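Local coordinates for protein NADH dehydrogenase, putative (Plasmodium falciparum, PDB 5JWC) that probably oxidises NADH and hands the electrons to ubiquinone by way of a bound FAD, as a type II NADH dehydrogenase of the malaria parasite, at residues A[29-34]-A[50-55]; A[134-139]-A[303-308]; A[229-234]-A[264-269]; A[350-355]-A[412-417]. One frame throughout, in Å; residues are numbered along the deposited sequence.

Contact 1 (A[29-34]-A[50-55])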
# COMPACT_ATOMS: atom_id res chain seq x y z
N GLU A 29 10.58 -17.86 -33.73
CA GLU A 29 11.79 -17.69 -32.94
C GLU A 29 11.49 -17.10 -31.57
O GLU A 29 10.64 -16.22 -31.42
CB GLU A 29 12.81 -16.82 -33.69
CG GLU A 29 13.64 -17.62 -34.69
CD GLU A 29 14.51 -16.74 -35.56
OE1 GLU A 29 14.13 -15.57 -35.82
OE2 GLU A 29 15.59 -17.20 -35.96
N LYS A 30 12.18 -17.64 -30.58
CA LYS A 30 11.95 -17.29 -29.19
C LYS A 30 12.89 -16.17 -28.71
O LYS A 30 14.12 -16.31 -28.76
CB LYS A 30 12.14 -18.52 -28.30
CG LYS A 30 11.14 -18.60 -27.18
CD LYS A 30 11.14 -19.97 -26.50
CE LYS A 30 10.98 -19.79 -24.97
NZ LYS A 30 11.22 -21.03 -24.17
N ILE A 31 12.30 -15.07 -28.24
CA ILE A 31 13.06 -14.04 -27.55
C ILE A 31 12.73 -14.08 -26.07
O ILE A 31 11.57 -13.94 -25.68
CB ILE A 31 12.75 -12.62 -28.08
CG1 ILE A 31 12.97 -12.51 -29.59
CG2 ILE A 31 13.58 -11.59 -27.33
CD1 ILE A 31 12.45 -11.20 -30.18
N ILE A 32 13.75 -14.28 -25.24
CA ILE A 32 13.59 -14.12 -23.80
C ILE A 32 14.13 -12.76 -23.38
O ILE A 32 15.27 -12.42 -23.70
CB ILE A 32 14.30 -15.23 -23.01
CG1 ILE A 32 13.64 -16.60 -23.24
CG2 ILE A 32 14.30 -14.89 -21.53
CD1 ILE A 32 14.16 -17.67 -22.33
N ILE A 33 13.31 -11.98 -22.69
CA ILE A 33 13.74 -10.71 -22.10
C ILE A 33 13.97 -10.90 -20.61
O ILE A 33 13.07 -11.36 -19.89
CB ILE A 33 12.68 -9.63 -22.30
CG1 ILE A 33 12.30 -9.50 -23.76
CG2 ILE A 33 13.15 -8.27 -21.72
CD1 ILE A 33 10.96 -8.81 -23.93
N LEU A 34 15.17 -10.57 -20.13
CA LEU A 34 15.42 -10.64 -18.71
C LEU A 34 15.28 -9.25 -18.12
O LEU A 34 16.06 -8.36 -18.46
CB LEU A 34 16.81 -11.19 -18.41
CG LEU A 34 17.14 -12.56 -18.97
CD1 LEU A 34 18.54 -12.98 -18.47
CD2 LEU A 34 16.06 -13.58 -18.57
N LYS A 50 3.58 -10.72 -33.25
CA LYS A 50 3.26 -11.56 -34.41
C LYS A 50 4.53 -12.21 -34.97
O LYS A 50 4.52 -13.39 -35.34
CB LYS A 50 2.56 -10.74 -35.50
CG LYS A 50 2.03 -11.57 -36.67
CD LYS A 50 1.15 -10.71 -37.58
CE LYS A 50 0.43 -11.55 -38.64
NZ LYS A 50 -0.64 -10.75 -39.32
N LYS A 51 5.63 -11.46 -34.99
CA LYS A 51 6.87 -11.94 -35.60
C LYS A 51 7.66 -12.86 -34.68
O LYS A 51 8.36 -13.75 -35.15
CB LYS A 51 7.75 -10.75 -36.03
CG LYS A 51 7.03 -9.80 -36.97
CD LYS A 51 7.94 -8.76 -37.62
CE LYS A 51 7.17 -7.93 -38.65
NZ LYS A 51 7.84 -6.64 -39.00
N TYR A 52 7.54 -12.65 -33.38
CA TYR A 52 8.33 -13.43 -32.44
C TYR A 52 7.49 -14.00 -31.32
O TYR A 52 6.39 -13.54 -31.04
CB TYR A 52 9.47 -12.57 -31.85
CG TYR A 52 10.47 -12.04 -32.88
CD1 TYR A 52 11.58 -12.78 -33.24
CD2 TYR A 52 10.30 -10.79 -33.47
CE1 TYR A 52 12.51 -12.30 -34.18
CE2 TYR A 52 11.22 -10.30 -34.41
CZ TYR A 52 12.31 -11.06 -34.75
OH TYR A 52 13.23 -10.58 -35.66
N ASP A 53 8.02 -15.04 -30.69
CA ASP A 53 7.46 -15.58 -29.47
C ASP A 53 8.25 -15.03 -28.29
O ASP A 53 9.37 -15.45 -28.02
CB ASP A 53 7.49 -17.10 -29.46
CG ASP A 53 6.91 -17.68 -28.19
OD1 ASP A 53 5.74 -17.36 -27.87
OD2 ASP A 53 7.62 -18.45 -27.51
N VAL A 54 7.64 -14.08 -27.59
CA VAL A 54 8.35 -13.29 -26.58
C VAL A 54 7.96 -13.67 -25.17
O VAL A 54 6.76 -13.65 -24.83
CB VAL A 54 8.08 -11.79 -26.78
CG1 VAL A 54 8.83 -10.96 -25.72
CG2 VAL A 54 8.44 -11.36 -28.21
N THR A 55 8.96 -13.99 -24.35
CA THR A 55 8.71 -14.19 -22.94
C THR A 55 9.57 -13.24 -22.11
O THR A 55 10.79 -13.19 -22.28
CB THR A 55 8.99 -15.66 -22.51
OG1 THR A 55 8.22 -16.55 -23.33
CG2 THR A 55 8.61 -15.88 -21.07
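Glu29 and Asp53 begin a set of four backbone hydrogen bonds between 29-34 and 50-55. Asp53 N gives to Glu29 O at 3.0 Å and Thr55 N to Ile31 O at 2.9 Å. In return Ile31 N reaches Asp53 O. Ile33 N reaches Thr55 O at 2.8 Å. The exchange is parallel, and Lys30, Ile31 and Ile32 pair with Asp53, Val54 and Thr55. The CA-H groups of Lys30 and Ile32 also lean on the carbonyls of Asp53 and Thr55. These are the first two strands of a Rossmann-type beta-alpha-beta unit. Helix 38-46 makes the crossover, and its glycine-rich turn serves the FAD. The apolar contacts begin with a CH-pi contact. Ile31 CD1 sits over one face of the Tyr52 ring, 3.8 Å from the ring centroid. Ile31 CG1 lies beside the backbone N (chi1 -56°), and the extended end of the chain carries CD1 onto the ring. On the same side of the sheet Ile33 CD1 meets Val54 CG1 at 3.5 Å. Polar side chains look outside the pair. Lys30 runs alongside Asp53, with Lys30 CG 3.5 Å from Asp53 OD2, but its NZ bonds to Phe128 O. Tyr52 OH bonds to Phe438 O, and Glu29 OE2 to His443 NE2.

Contact 2 (A[134-139]-A[303-308]); sequences IAVGAK and TLIQKF. With FAD (flavin-adenine dinucleotide), chain C.
Phe308 N bonds to Leu304 O at 2.8 Å, and this helical turn sets both side chains toward 134-139. Between the two segments the packing is apolar. Val136 carries much of it with its two methyls. With Val136 CG1 beside the backbone N (chi1 -61°), CG2 falls between N and the carbonyl carbon. Val136 CG2 meets Ile305 CG1 at 3.7 Å. Val136 CG1 touches Leu304 CD2 at 3.8 Å, and these two side chains cross at about a right angle. Ile134 CG2 touches Ile305 CD1 at 3.9 Å. Ile134 CD1 reaches Phe308 CE2 at 3.7 Å, coming at the ring obliquely. The FAD rests against Val136 and Leu304. Val136 CG1 is 3.8 Å from C5A of the adenine, and Leu304 CD2 is 3.8 Å from N6A. Val136 CA comes to 3.3 Å from O4B of the ribose. Gly137 passes close to the pyrophosphate, and its positive phi suits a glycine. Ile134 is held in the sheet by strand 337-339, and Leu34 packs on Val136 and Leu304. From this side, then, the side chains of Val136 and Leu304 meet the adenine by apolar contact, while hydrogen bonds to the FAD, such as that of Cys105 O, come from elsewhere.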
# COMPACT_ATOMS: atom_id res chain seq x y z
N ILE A 134 19.35 -9.21 -22.38
CA ILE A 134 19.67 -9.04 -20.97
C ILE A 134 19.47 -7.58 -20.53
O ILE A 134 20.15 -6.66 -20.99
CB ILE A 134 21.09 -9.49 -20.65
CG1 ILE A 134 21.33 -10.92 -21.17
CG2 ILE A 134 21.39 -9.36 -19.14
CD1 ILE A 134 22.73 -11.46 -20.86
N ALA A 135 18.50 -7.38 -19.64
CA ALA A 135 18.18 -6.05 -19.15
C ALA A 135 17.92 -6.10 -17.64
O ALA A 135 16.88 -5.62 -17.17
CB ALA A 135 16.96 -5.50 -19.87
N VAL A 136 18.86 -6.66 -16.90
CA VAL A 136 18.67 -6.93 -15.46
C VAL A 136 19.07 -5.77 -14.57
O VAL A 136 19.00 -5.87 -13.34
CB VAL A 136 19.43 -8.18 -15.02
CG1 VAL A 136 18.91 -9.39 -15.79
CG2 VAL A 136 20.97 -7.99 -15.23
N GLY A 137 19.50 -4.67 -15.18
CA GLY A 137 19.84 -3.49 -14.41
C GLY A 137 21.03 -3.69 -13.49
O GLY A 137 21.98 -4.39 -13.82
N ALA A 138 21.00 -3.01 -12.35
CA ALA A 138 22.06 -3.05 -11.37
C ALA A 138 21.47 -3.12 -9.95
O ALA A 138 20.24 -3.11 -9.79
CB ALA A 138 22.96 -1.83 -11.53
N LYS A 139 22.32 -3.23 -8.94
CA LYS A 139 21.83 -3.25 -7.56
C LYS A 139 22.52 -2.19 -6.72
O LYS A 139 23.41 -1.47 -7.20
CB LYS A 139 21.97 -4.65 -6.94
CG LYS A 139 23.37 -5.19 -6.72
CD LYS A 139 23.24 -6.64 -6.19
CE LYS A 139 24.58 -7.34 -5.96
NZ LYS A 139 25.50 -6.45 -5.20
N THR A 303 24.47 -10.26 -9.36
CA THR A 303 25.19 -11.52 -9.28
C THR A 303 25.12 -12.26 -10.62
O THR A 303 26.10 -12.86 -11.07
CB THR A 303 24.66 -12.42 -8.13
OG1 THR A 303 23.29 -12.76 -8.38
CG2 THR A 303 24.74 -11.68 -6.82
N LEU A 304 23.98 -12.20 -11.28
CA LEU A 304 23.83 -12.85 -12.58
C LEU A 304 24.89 -12.38 -13.59
O LEU A 304 25.50 -13.20 -14.31
CB LEU A 304 22.45 -12.58 -13.16
CG LEU A 304 22.26 -12.96 -14.63
CD1 LEU A 304 22.49 -14.47 -14.79
CD2 LEU A 304 20.90 -12.58 -15.16
N ILE A 305 25.12 -11.07 -13.64
CA ILE A 305 26.06 -10.50 -14.58
C ILE A 305 27.49 -10.91 -14.21
O ILE A 305 28.30 -11.26 -15.07
CB ILE A 305 25.94 -8.95 -14.63
CG1 ILE A 305 24.62 -8.53 -15.30
CG2 ILE A 305 27.09 -8.34 -15.37
CD1 ILE A 305 24.49 -8.93 -16.77
N GLN A 306 27.79 -10.85 -12.91
CA GLN A 306 29.08 -11.28 -12.36
C GLN A 306 29.40 -12.72 -12.75
O GLN A 306 30.54 -13.02 -13.10
CB GLN A 306 29.08 -11.15 -10.84
CG GLN A 306 29.08 -9.72 -10.32
CD GLN A 306 29.16 -9.67 -8.80
OE1 GLN A 306 30.09 -10.20 -8.21
NE2 GLN A 306 28.17 -9.03 -8.17
N LYS A 307 28.39 -13.60 -12.67
CA LYS A 307 28.59 -15.01 -13.02
C LYS A 307 28.65 -15.24 -14.52
O LYS A 307 29.43 -16.06 -14.98
CB LYS A 307 27.50 -15.89 -12.41
CG LYS A 307 27.63 -16.07 -10.91
CD LYS A 307 26.87 -17.29 -10.43
CE LYS A 307 25.37 -17.06 -10.37
NZ LYS A 307 24.69 -18.09 -9.53
N PHE A 308 27.81 -14.54 -15.28
CA PHE A 308 27.81 -14.66 -16.72
C PHE A 308 29.16 -14.24 -17.31
O PHE A 308 29.66 -14.84 -18.27
CB PHE A 308 26.68 -13.82 -17.30
CG PHE A 308 26.55 -13.86 -18.78
CD1 PHE A 308 26.58 -15.06 -19.47
CD2 PHE A 308 26.35 -12.68 -19.50
CE1 PHE A 308 26.43 -15.10 -20.85
CE2 PHE A 308 26.21 -12.71 -20.88
CZ PHE A 308 26.25 -13.92 -21.55
PA FAD C . 15.89 -1.48 -14.15
O1A FAD C . 16.31 -1.32 -12.72
O2A FAD C . 14.92 -0.45 -14.62
O5B FAD C . 15.29 -2.95 -14.40
C5B FAD C . 16.02 -4.11 -14.08
C4B FAD C . 15.01 -5.25 -14.05
O4B FAD C . 15.70 -6.48 -14.00
C3B FAD C . 14.12 -5.18 -12.81
O3B FAD C . 12.80 -5.53 -13.18
C2B FAD C . 14.66 -6.29 -11.93
O2B FAD C . 13.64 -6.82 -11.12
C1B FAD C . 15.10 -7.28 -13.00
N9A FAD C . 16.10 -8.26 -12.57
C8A FAD C . 17.13 -8.09 -11.67
N7A FAD C . 17.81 -9.26 -11.60
C5A FAD C . 17.23 -10.16 -12.42
C6A FAD C . 17.52 -11.49 -12.71
N6A FAD C . 18.60 -12.06 -12.18
N1A FAD C . 16.74 -12.16 -13.62
C2A FAD C . 15.68 -11.53 -14.23
N3A FAD C . 15.39 -10.21 -13.93
C4A FAD C . 16.15 -9.54 -13.04
N1 FAD C . 17.00 7.89 -15.03
C2 FAD C . 16.69 8.97 -15.82
O2 FAD C . 17.00 8.95 -17.01
N3 FAD C . 16.02 10.06 -15.30
C4 FAD C . 15.64 10.10 -13.99
O4 FAD C . 15.02 11.08 -13.56
C4X FAD C . 15.94 9.01 -13.18
N5 FAD C . 15.58 9.00 -11.85
C5X FAD C . 15.89 7.90 -11.06
C6 FAD C . 15.51 7.88 -9.73
C7 FAD C . 15.81 6.79 -8.92
C7M FAD C . 15.38 6.82 -7.47
C8 FAD C . 16.49 5.70 -9.45
C8M FAD C . 16.82 4.52 -8.59
C9 FAD C . 16.87 5.72 -10.79
C9A FAD C . 16.56 6.81 -11.60
N10 FAD C . 16.93 6.83 -12.93
C10 FAD C . 16.62 7.91 -13.71
C1' FAD C . 17.71 5.70 -13.54
C2' FAD C . 16.90 4.58 -14.13
O2' FAD C . 16.04 4.08 -13.14
C3' FAD C . 17.86 3.48 -14.52
O3' FAD C . 18.88 3.97 -15.36
C4' FAD C . 17.04 2.41 -15.22
O4' FAD C . 16.29 1.77 -14.22
C5' FAD C . 17.89 1.40 -15.98
O5' FAD C . 17.01 0.53 -16.64
P FAD C . 17.30 -1.06 -16.64
O1P FAD C . 16.27 -1.75 -17.50
O2P FAD C . 18.73 -1.23 -17.08
O3P FAD C . 17.21 -1.49 -15.08

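Contact 3 (A[229-234]-A[264-269]); sequences SIIEGG and YYVIDV
Glu232 and Tyr264 meet where two sheets join, in a small corner contact rather than a strand pair. Strand 227-232 belongs to a five-stranded parallel sheet. Strand 264-269 is an edge of a three-stranded antiparallel sheet. The local strand directions differ by 90°. One backbone hydrogen bond links them, from Tyr264 N to Glu232 O at 3.0 Å. It is nearly straight at the hydrogen (169°), but the donor stands well above the carbonyl plane. Beyond it Tyr264 O faces the turn, and Gly233 CA comes to 3.3 Å from Tyr264 O in a CA-H...O contact. The apolar part rests on one methyl. Ile231 CG2, set anti to its own N, points at the start of strand 264-269. Ile231 CG2 lies 3.4 Å from Tyr264 O. Tyr264 CB and Val266 CG2 are looser neighbours of the same methyl. Phe274 and Leu261 also pack on Ile231. The Glu232 carboxylate is turned back. Gly234 N gives to Glu232 OE2 at 3.0 Å, from above the carboxylate plane, and Gly196 N gives to Glu232 OE1. Gly196 lies in what looks like a second Rossmann-type glycine-rich turn. A Rossmann-type sheet, an acidic residue near the C-terminal end of its second strand and an antiparallel three-stranded insert are typical of the NAD-binding domain of pyridine nucleotide-disulphide oxidoreductases, and 229-234 probably belongs to the NADH-binding domain.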
# COMPACT_ATOMS: atom_id res chain seq x y z
N SER A 229 19.67 16.60 6.96
CA SER A 229 20.99 16.90 6.42
C SER A 229 21.15 16.12 5.12
O SER A 229 20.71 14.99 5.03
CB SER A 229 22.09 16.50 7.41
OG SER A 229 21.93 17.17 8.65
N ILE A 230 21.80 16.72 4.13
CA ILE A 230 22.19 15.97 2.94
C ILE A 230 23.72 15.97 2.84
O ILE A 230 24.37 16.99 3.06
CB ILE A 230 21.53 16.54 1.64
CG1 ILE A 230 21.92 15.70 0.41
CG2 ILE A 230 21.84 18.01 1.44
CD1 ILE A 230 21.13 16.10 -0.85
N ILE A 231 24.28 14.80 2.54
CA ILE A 231 25.72 14.62 2.59
C ILE A 231 26.25 14.28 1.21
O ILE A 231 25.75 13.35 0.56
CB ILE A 231 26.09 13.51 3.58
CG1 ILE A 231 25.70 13.93 5.00
CG2 ILE A 231 27.58 13.18 3.51
CD1 ILE A 231 24.97 12.87 5.75
N GLU A 232 27.26 15.03 0.76
CA GLU A 232 27.77 14.87 -0.60
C GLU A 232 29.30 15.10 -0.64
O GLU A 232 29.79 16.10 -0.12
CB GLU A 232 27.03 15.82 -1.54
CG GLU A 232 27.66 16.05 -2.92
CD GLU A 232 27.94 14.77 -3.69
OE1 GLU A 232 27.18 13.78 -3.55
OE2 GLU A 232 28.95 14.75 -4.43
N GLY A 233 30.03 14.17 -1.25
CA GLY A 233 31.48 14.24 -1.30
C GLY A 233 32.06 15.47 -2.00
O GLY A 233 33.05 16.03 -1.54
N GLY A 234 31.44 15.89 -3.11
CA GLY A 234 31.92 17.02 -3.88
C GLY A 234 31.35 18.32 -3.35
O GLY A 234 30.56 18.30 -2.41
N TYR A 264 31.72 16.30 2.12
CA TYR A 264 31.79 15.29 3.17
C TYR A 264 31.34 13.95 2.63
O TYR A 264 30.44 13.87 1.80
CB TYR A 264 30.91 15.68 4.36
CG TYR A 264 31.49 16.69 5.31
CD1 TYR A 264 32.40 16.31 6.30
CD2 TYR A 264 31.10 18.02 5.26
CE1 TYR A 264 32.91 17.24 7.20
CE2 TYR A 264 31.61 18.96 6.14
CZ TYR A 264 32.52 18.56 7.10
OH TYR A 264 33.03 19.48 7.98
N TYR A 265 31.94 12.87 3.11
CA TYR A 265 31.41 11.57 2.75
C TYR A 265 31.41 10.64 3.96
O TYR A 265 32.14 10.85 4.94
CB TYR A 265 32.18 10.96 1.57
CG TYR A 265 33.67 10.86 1.77
CD1 TYR A 265 34.25 9.67 2.20
CD2 TYR A 265 34.50 11.96 1.53
CE1 TYR A 265 35.62 9.57 2.38
CE2 TYR A 265 35.87 11.87 1.72
CZ TYR A 265 36.42 10.67 2.14
OH TYR A 265 37.78 10.55 2.33
N VAL A 266 30.54 9.64 3.90
CA VAL A 266 30.33 8.75 5.03
C VAL A 266 31.40 7.67 5.06
O VAL A 266 31.76 7.12 4.02
CB VAL A 266 28.93 8.10 4.95
CG1 VAL A 266 28.77 7.06 6.04
CG2 VAL A 266 27.86 9.18 5.05
N ILE A 267 31.93 7.37 6.24
CA ILE A 267 32.98 6.37 6.36
C ILE A 267 32.61 5.24 7.30
O ILE A 267 33.27 4.20 7.31
CB ILE A 267 34.29 7.01 6.86
CG1 ILE A 267 34.03 7.79 8.14
CG2 ILE A 267 34.85 7.92 5.79
CD1 ILE A 267 35.28 8.41 8.75
N ASP A 268 31.55 5.42 8.07
CA ASP A 268 31.10 4.38 8.98
C ASP A 268 29.67 4.64 9.44
O ASP A 268 29.27 5.78 9.63
CB ASP A 268 32.02 4.29 10.20
CG ASP A 268 31.73 3.07 11.04
OD1 ASP A 268 32.09 1.97 10.59
OD2 ASP A 268 31.14 3.21 12.14
N VAL A 269 28.91 3.57 9.61
CA VAL A 269 27.54 3.70 10.10
C VAL A 269 27.31 2.78 11.29
O VAL A 269 27.55 1.59 11.21
CB VAL A 269 26.51 3.40 9.00
CG1 VAL A 269 25.08 3.53 9.54
CG2 VAL A 269 26.71 4.33 7.79

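Contact 4 (A[350-355]-A[412-417])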
# COMPACT_ATOMS: atom_id res chain seq x y z
N LEU A 350 36.28 -0.41 -33.59
CA LEU A 350 37.34 0.58 -33.52
C LEU A 350 37.64 1.21 -34.88
O LEU A 350 37.96 0.51 -35.85
CB LEU A 350 38.61 -0.05 -32.94
CG LEU A 350 38.47 -0.55 -31.50
CD1 LEU A 350 39.58 -1.53 -31.13
CD2 LEU A 350 38.47 0.63 -30.53
N LEU A 351 37.55 2.53 -34.92
CA LEU A 351 37.89 3.32 -36.10
C LEU A 351 39.30 2.96 -36.57
O LEU A 351 39.54 2.75 -37.77
CB LEU A 351 37.83 4.81 -35.77
CG LEU A 351 36.44 5.43 -35.66
CD1 LEU A 351 36.55 6.83 -35.11
CD2 LEU A 351 35.76 5.44 -37.00
N HIS A 352 40.23 2.92 -35.63
CA HIS A 352 41.63 2.80 -36.01
C HIS A 352 41.98 1.41 -36.56
O HIS A 352 43.01 1.25 -37.21
CB HIS A 352 42.56 3.20 -34.86
CG HIS A 352 42.72 2.18 -33.77
ND1 HIS A 352 41.91 2.14 -32.66
CD2 HIS A 352 43.67 1.23 -33.58
CE1 HIS A 352 42.32 1.17 -31.85
NE2 HIS A 352 43.39 0.61 -32.39
N GLU A 353 41.11 0.43 -36.35
CA GLU A 353 41.29 -0.88 -36.97
C GLU A 353 40.71 -0.92 -38.36
O GLU A 353 40.77 -1.96 -39.02
CB GLU A 353 40.66 -1.99 -36.12
CG GLU A 353 41.36 -2.23 -34.81
CD GLU A 353 40.72 -3.35 -34.01
OE1 GLU A 353 39.57 -3.75 -34.33
OE2 GLU A 353 41.38 -3.84 -33.06
N HIS A 354 40.19 0.21 -38.83
CA HIS A 354 39.64 0.29 -40.19
C HIS A 354 40.13 1.55 -40.91
O HIS A 354 39.44 2.11 -41.75
CB HIS A 354 38.11 0.24 -40.15
CG HIS A 354 37.56 -1.02 -39.57
ND1 HIS A 354 37.53 -1.27 -38.21
CD2 HIS A 354 37.08 -2.14 -40.16
CE1 HIS A 354 37.03 -2.47 -37.99
NE2 HIS A 354 36.75 -3.02 -39.16
N THR A 355 41.35 1.97 -40.56
CA THR A 355 41.91 3.22 -41.08
C THR A 355 41.88 3.30 -42.61
O THR A 355 41.33 4.25 -43.18
CB THR A 355 43.36 3.39 -40.58
OG1 THR A 355 43.42 3.14 -39.16
CG2 THR A 355 43.86 4.81 -40.87
N GLU A 412 42.30 8.39 -31.28
CA GLU A 412 41.88 9.31 -30.23
C GLU A 412 40.36 9.37 -30.14
O GLU A 412 39.80 9.49 -29.05
CB GLU A 412 42.45 10.72 -30.45
CG GLU A 412 43.97 10.82 -30.20
CD GLU A 412 44.39 10.29 -28.83
OE1 GLU A 412 43.73 10.66 -27.82
OE2 GLU A 412 45.37 9.51 -28.74
N ILE A 413 39.69 9.30 -31.28
CA ILE A 413 38.23 9.26 -31.27
C ILE A 413 37.71 7.97 -30.60
O ILE A 413 36.77 8.03 -29.80
CB ILE A 413 37.65 9.40 -32.69
CG1 ILE A 413 38.23 10.67 -33.35
CG2 ILE A 413 36.11 9.47 -32.65
CD1 ILE A 413 37.78 10.90 -34.78
N ASP A 414 38.33 6.83 -30.91
CA ASP A 414 37.98 5.56 -30.27
C ASP A 414 38.09 5.68 -28.77
O ASP A 414 37.19 5.30 -28.02
CB ASP A 414 38.88 4.42 -30.73
CG ASP A 414 38.62 4.02 -32.17
OD1 ASP A 414 37.48 4.16 -32.64
OD2 ASP A 414 39.56 3.53 -32.83
N LYS A 415 39.23 6.21 -28.33
CA LYS A 415 39.55 6.33 -26.92
C LYS A 415 38.58 7.27 -26.19
O LYS A 415 38.25 7.05 -25.03
CB LYS A 415 41.00 6.80 -26.81
CG LYS A 415 41.60 6.82 -25.44
CD LYS A 415 43.10 7.10 -25.59
CE LYS A 415 43.75 7.50 -24.28
NZ LYS A 415 43.24 8.83 -23.83
N ASN A 416 38.11 8.30 -26.89
CA ASN A 416 37.22 9.30 -26.32
C ASN A 416 35.75 8.85 -26.14
O ASN A 416 35.00 9.45 -25.37
CB ASN A 416 37.25 10.54 -27.22
CG ASN A 416 36.34 11.63 -26.73
OD1 ASN A 416 35.32 11.93 -27.37
ND2 ASN A 416 36.68 12.22 -25.61
N TYR A 417 35.36 7.78 -26.84
CA TYR A 417 33.95 7.34 -26.82
C TYR A 417 33.45 7.07 -25.41
O TYR A 417 34.08 6.35 -24.64
CB TYR A 417 33.76 6.08 -27.66
CG TYR A 417 32.34 5.54 -27.56
CD1 TYR A 417 31.30 6.14 -28.26
CD2 TYR A 417 32.05 4.44 -26.76
CE1 TYR A 417 29.99 5.66 -28.17
CE2 TYR A 417 30.74 3.95 -26.66
CZ TYR A 417 29.72 4.57 -27.37
OH TYR A 417 28.42 4.11 -27.29
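Asp414 is unusual in that three N-H groups from two consecutive residues, Leu351 and His352, hold its buried carboxylate. Two are backbone amides and one is an imidazole. Asp414 OD1 takes Leu351 N at 2.8 Å on its syn side, slightly out of plane. OD2 takes two bonds from one residue. His352 N reaches the syn lone pair of Asp414 OD2 at 2.9 Å, with an N-H...O angle of 165°. His352 ND1 comes to the anti side of Asp414 OD2 at 2.7 Å and lies close to the carboxylate plane. The ring can do this because chi1 of 77° places CG between the backbone N and the carbonyl carbon, which brings ND1 round to the amide's target. OD2 lies near the imidazole plane, at the ring edge, while the two flat groups are turned 53° apart. With Gln385 NE2 also on OD1, both oxygens have donors, and the grip probably favours the ionised carboxylate. Apolar groups flank it. Leu350 CD2 lies 3.8 Å from Asp414 CG, and Leu351 CD1 meets Ile413 CG2 at 3.6 Å. The loop is also braced within itself. Leu350 O accepts His354 ND1 at 3.0 Å and Glu353 N from the opposite face. Thr355 OG1 gives to His352 O. His354 is the N-cap of helix 355-361, so the contact fixes the loop that leads from strand 344-346 into this helix against the C-terminal end of helix 403-416. Phe411 and His407 of that helix pack against the His352 ring, and Phe383 and Leu386 lie on Leu351.

Contacts 1 and 2 belong to one FAD-binding region and touch directly. Leu34 O and Ala135 N are 2.9 Å apart, a probable hydrogen bond, and Leu34 CB packs on Val136 CG1 at 3.8 Å. Contact 2 lines the FAD itself, while the Ile32 side chain of contact 1 is about 8 Å from it. Contact 3 lies in the probable NADH-binding domain. Its nearest atoms are about 16 Å from contact 2, and its centre is about 45 Å from that of contact 1. In sequence it falls between the two segments of contact 2. Contact 4 is in the helical insertion, with its nearest atoms about 15 Å from contact 2 and about 22 Å from contact 3.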